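Local coordinates for PFC0360w protein (Plasmodium falciparum, PDB 3NI8) that probably stimulates the ATPase activity of the chaperone Hsp90, as a malaria-parasite member of the AHA1 family, at residues A[85-89]-A[90-94]; A[132-135]-A[136-140]. All blocks are in the same frame, centred on the assembly; numbering follows the deposited sequence.

Contact 1. Residues A[85-89]-A[90-94]; sequences EKWKF and RDWNE. With IPA (isopropyl alcohol), chain B.
The Lys88 ammonium reaches round to the loop that leaves its own strand and binds the carbonyls of Asn93 and Glu94. The bond from Lys88 NZ to Asn93 O is 2.6 Å long and lies 23° from the carbonyl plane; the one to Glu94 O is weak. Asp96 O takes a third bond from NZ, and Tyr97 adds a cation-pi contact. CG of Lys88 sits between backbone N and carbonyl carbon (chi1 68°), and bends at chi3 and chi4 bring the amine round.

The turn itself is a type I beta turn from Phe89 to Trp92. It is closed by Trp92 N on Phe89 O at 3.2 Å, a nearly straight bond whose donor stands 53° above the carbonyl plane. Trp92 folds back over the strand, one indole face covering Phe89 N and Lys88 C. Phe89 turns an edge to that indole in an offset edge-to-face pair, its CB 4.1 Å from the centroid of the five-membered ring, and Trp87 CZ3 meets Trp92 CH2 at the indole rim. Asp91 OD2 is held by Arg135 and Asn125. Trp87 O accepts from Ser98 OG. Farther back on the strand, Glu85 OE2 lies 2.6 Å from the hydroxyl O2 of an isopropanol, presumably a crystallisation additive. With its charge met mainly by backbone oxygens, Lys88 probably holds the loop to its strand.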
# COMPACT_ATOMS: atom_id res chain seq x y z
N GLU A 85 6.10 6.01 1.20
CA GLU A 85 6.92 4.84 1.54
C GLU A 85 7.98 4.59 0.49
O GLU A 85 7.72 4.84 -0.69
CB GLU A 85 6.04 3.58 1.61
CG GLU A 85 4.91 3.68 2.63
CD GLU A 85 3.90 2.57 2.53
OE1 GLU A 85 3.97 1.72 1.60
OE2 GLU A 85 3.01 2.54 3.38
N LYS A 86 9.14 4.11 0.92
CA LYS A 86 9.98 3.23 0.07
C LYS A 86 9.32 1.84 0.14
O LYS A 86 8.81 1.45 1.19
CB LYS A 86 11.41 3.13 0.58
CG LYS A 86 12.12 4.47 0.85
CD LYS A 86 13.55 4.49 0.27
CE LYS A 86 14.50 3.57 1.03
NZ LYS A 86 14.63 4.07 2.43
N TRP A 87 9.35 1.09 -0.95
CA TRP A 87 8.53 -0.11 -1.10
C TRP A 87 9.14 -1.00 -2.18
O TRP A 87 9.33 -0.56 -3.32
CB TRP A 87 7.13 0.32 -1.54
CG TRP A 87 6.01 -0.72 -1.50
CD1 TRP A 87 5.01 -0.81 -0.56
CD2 TRP A 87 5.76 -1.77 -2.46
NE1 TRP A 87 4.15 -1.85 -0.87
CE2 TRP A 87 4.58 -2.45 -2.03
CE3 TRP A 87 6.40 -2.19 -3.63
CZ2 TRP A 87 4.04 -3.55 -2.74
CZ3 TRP A 87 5.86 -3.28 -4.34
CH2 TRP A 87 4.68 -3.94 -3.89
N LYS A 88 9.42 -2.25 -1.83
CA LYS A 88 9.88 -3.23 -2.82
C LYS A 88 9.34 -4.63 -2.52
O LYS A 88 8.94 -4.91 -1.40
CB LYS A 88 11.42 -3.25 -2.91
CG LYS A 88 12.10 -3.81 -1.65
CD LYS A 88 13.62 -3.60 -1.61
CE LYS A 88 14.34 -4.47 -2.63
NZ LYS A 88 15.52 -3.74 -3.14
N PHE A 89 9.29 -5.48 -3.55
CA PHE A 89 9.26 -6.93 -3.37
C PHE A 89 10.70 -7.34 -3.11
O PHE A 89 11.63 -6.74 -3.66
CB PHE A 89 8.77 -7.63 -4.62
CG PHE A 89 7.29 -7.55 -4.86
CD1 PHE A 89 6.41 -8.40 -4.19
CD2 PHE A 89 6.78 -6.67 -5.82
CE1 PHE A 89 5.03 -8.34 -4.43
CE2 PHE A 89 5.40 -6.60 -6.07
CZ PHE A 89 4.53 -7.42 -5.38
N ARG A 90 10.92 -8.36 -2.28
CA ARG A 90 12.28 -8.72 -1.92
C ARG A 90 13.09 -9.28 -3.09
O ARG A 90 14.30 -9.39 -2.99
CB ARG A 90 12.34 -9.64 -0.70
CG ARG A 90 11.93 -11.06 -0.92
CD ARG A 90 12.00 -11.77 0.43
NE ARG A 90 11.84 -13.22 0.29
CZ ARG A 90 12.68 -14.12 0.80
NH1 ARG A 90 13.73 -13.72 1.52
NH2 ARG A 90 12.45 -15.41 0.60
N ASP A 91 12.42 -9.60 -4.19
CA ASP A 91 13.09 -10.20 -5.33
C ASP A 91 13.57 -9.17 -6.35
O ASP A 91 14.20 -9.54 -7.35
CB ASP A 91 12.18 -11.24 -5.98
CG ASP A 91 10.99 -10.63 -6.65
OD1 ASP A 91 10.13 -10.08 -5.94
OD2 ASP A 91 10.91 -10.70 -7.89
N TRP A 92 13.29 -7.89 -6.10
CA TRP A 92 13.88 -6.80 -6.87
C TRP A 92 15.37 -6.67 -6.54
O TRP A 92 15.84 -7.20 -5.52
CB TRP A 92 13.19 -5.47 -6.54
CG TRP A 92 11.81 -5.35 -7.02
CD1 TRP A 92 11.08 -6.28 -7.71
CD2 TRP A 92 10.93 -4.23 -6.82
NE1 TRP A 92 9.81 -5.81 -7.96
CE2 TRP A 92 9.69 -4.55 -7.42
CE3 TRP A 92 11.07 -2.99 -6.19
CZ2 TRP A 92 8.61 -3.66 -7.42
CZ3 TRP A 92 9.98 -2.11 -6.18
CH2 TRP A 92 8.78 -2.45 -6.80
N ASN A 93 16.11 -5.95 -7.38
CA ASN A 93 17.51 -5.66 -7.11
C ASN A 93 17.66 -5.07 -5.74
O ASN A 93 16.79 -4.31 -5.29
CB ASN A 93 18.07 -4.69 -8.14
CG ASN A 93 18.39 -5.36 -9.44
OD1 ASN A 93 19.17 -6.33 -9.48
ND2 ASN A 93 17.77 -4.88 -10.52
N GLU A 94 18.76 -5.41 -5.08
CA GLU A 94 19.04 -4.94 -3.72
C GLU A 94 18.86 -3.41 -3.64
O GLU A 94 18.23 -2.91 -2.69
CB GLU A 94 20.44 -5.42 -3.28
CG GLU A 94 21.17 -4.57 -2.20
CD GLU A 94 20.89 -4.97 -0.74
OE1 GLU A 94 19.70 -5.11 -0.34
OE2 GLU A 94 21.88 -5.11 0.02
C1 IPA B . 2.34 -0.91 4.84
C2 IPA B . 1.93 -0.23 3.53
C3 IPA B . 1.31 -1.14 2.48
O2 IPA B . 1.10 0.87 3.81

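Contact 2. Residues A[132-135]-A[136-140]; sequences VLER and CKNGW
Val132 and Cys136, one helical turn apart, point their side chains along the same flank of helix 132-150. Val132 CG1 comes within 4.2 Å of Cys136 SG. The sulfur, placed beside its own backbone N by chi1 of -60°, lies 3.3 Å from Val132 O. That same carbonyl accepts the Cys136 amide at 3.0 Å, with the donor tilted 19° from its plane.

Glu134 heads a more exposed flank. In one of its two modelled conformers OE1 comes beside Lys137 CD, against the aliphatic part of an extended lysine, a placement best taken as tentative. Glu134 OE1 and Lys137 NZ then stay 5.2 Å apart, so any attraction is probably weak. The backbone beneath is firmer: Asn138 N gives Glu134 O a bond of 2.7 Å at 170°. Arg135 completes the turn through its carbonyl, which takes the Gly139 amide; its guanidinium makes a salt bridge with Asp91 and a cation-pi contact with Phe89.

Around the helix, Val132 and Cys136 rest on Trp92, and Cys136 also meets Trp87 and Phe89 of strand 82-89 and His118 of strand 111-119. Leu133 and Lys137 lie against Phe21 of strand 21-27, and Trp140 reaches Ile23 and Leu116, so this first part of the helix packs across the antiparallel sheet, as the long C-terminal helix does in the SRPBCC (helix-grip) fold.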
# COMPACT_ATOMS: atom_id res chain seq x y z
N VAL A 132 6.90 -6.46 -13.83
CA VAL A 132 6.88 -5.98 -12.46
C VAL A 132 5.72 -5.03 -12.19
O VAL A 132 5.11 -5.07 -11.11
CB VAL A 132 8.21 -5.30 -12.05
CG1 VAL A 132 8.15 -4.83 -10.62
CG2 VAL A 132 9.39 -6.28 -12.23
N LEU A 133 5.44 -4.16 -13.16
CA LEU A 133 4.39 -3.16 -12.99
C LEU A 133 3.02 -3.83 -12.78
O LEU A 133 2.33 -3.50 -11.84
CB LEU A 133 4.35 -2.12 -14.14
CG LEU A 133 3.29 -1.00 -14.03
CD1 LEU A 133 3.67 0.22 -14.85
CD2 LEU A 133 1.86 -1.42 -14.41
N GLU A 134 2.62 -4.76 -13.65
CA GLU A 134 1.33 -5.45 -13.45
C GLU A 134 1.29 -6.21 -12.11
O GLU A 134 0.26 -6.22 -11.43
CB GLU A 134 0.93 -6.37 -14.61
CG GLU A 134 0.24 -5.67 -15.80
CD GLU A 134 -1.11 -4.99 -15.45
OE1 GLU A 134 -1.38 -3.89 -16.00
OE2 GLU A 134 -1.88 -5.54 -14.63
N ARG A 135 2.42 -6.80 -11.72
CA ARG A 135 2.49 -7.50 -10.45
C ARG A 135 2.18 -6.57 -9.26
O ARG A 135 1.41 -6.94 -8.38
CB ARG A 135 3.86 -8.20 -10.31
CG ARG A 135 4.12 -8.85 -8.98
CD ARG A 135 5.11 -9.99 -9.09
NE ARG A 135 6.47 -9.53 -9.34
CZ ARG A 135 7.47 -9.59 -8.46
NH1 ARG A 135 8.67 -9.12 -8.82
NH2 ARG A 135 7.28 -10.11 -7.23
N CYS A 136 2.76 -5.37 -9.27
CA CYS A 136 2.41 -4.33 -8.29
C CYS A 136 0.94 -3.91 -8.36
O CYS A 136 0.29 -3.75 -7.31
CB CYS A 136 3.29 -3.08 -8.47
SG CYS A 136 5.05 -3.34 -8.27
N LYS A 137 0.43 -3.73 -9.57
CA LYS A 137 -0.95 -3.27 -9.80
C LYS A 137 -2.01 -4.35 -9.44
O LYS A 137 -2.99 -4.03 -8.75
CB LYS A 137 -1.11 -2.80 -11.24
CG LYS A 137 -2.42 -2.10 -11.54
CD LYS A 137 -2.44 -1.52 -12.93
CE LYS A 137 -3.51 -0.43 -13.02
NZ LYS A 137 -3.23 0.60 -14.09
N ASN A 138 -1.83 -5.60 -9.89
CA ASN A 138 -2.68 -6.71 -9.45
C ASN A 138 -2.63 -6.90 -7.94
O ASN A 138 -3.65 -7.15 -7.32
CB ASN A 138 -2.32 -8.03 -10.15
CG ASN A 138 -2.58 -8.01 -11.66
OD1 ASN A 138 -3.19 -7.09 -12.20
ND2 ASN A 138 -2.09 -9.04 -12.34
N GLY A 139 -1.44 -6.77 -7.33
CA GLY A 139 -1.31 -6.76 -5.86
C GLY A 139 -2.25 -5.78 -5.15
O GLY A 139 -2.85 -6.11 -4.13
N TRP A 140 -2.36 -4.56 -5.67
CA TRP A 140 -3.23 -3.57 -5.06
C TRP A 140 -4.71 -3.83 -5.37
O TRP A 140 -5.52 -3.87 -4.45
CB TRP A 140 -2.85 -2.14 -5.45
CG TRP A 140 -1.49 -1.68 -4.97
CD1 TRP A 140 -0.40 -1.42 -5.75
CD2 TRP A 140 -1.09 -1.41 -3.61
NE1 TRP A 140 0.66 -1.00 -4.96
CE2 TRP A 140 0.26 -0.97 -3.65
CE3 TRP A 140 -1.75 -1.47 -2.38
CZ2 TRP A 140 0.97 -0.61 -2.50
CZ3 TRP A 140 -1.05 -1.12 -1.23
CH2 TRP A 140 0.31 -0.68 -1.30

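Contact 1 is the end of strand 82-89 and the start of the loop after it; contact 2 is the opening of the C-terminal helix that packs on that sheet. Both are partly buried, and they touch. At a partly exposed margin Asp91 OD2 and Arg135 NH1 form a salt bridge of 2.9 Å, and the Arg135 guanidinium lies against Phe89; deeper in, the buried Trp92 and Val132 pack, NE1 to CG1, at 3.3 Å. Their chemistry differs with place. In 85-94 aromatic rings and a lysine hold an irregular loop, whereas 132-140 relies on regular helical backbone bonds, with Val132, Cys136 and Trp140 turned inward and Glu134 and Asn138 on its surface.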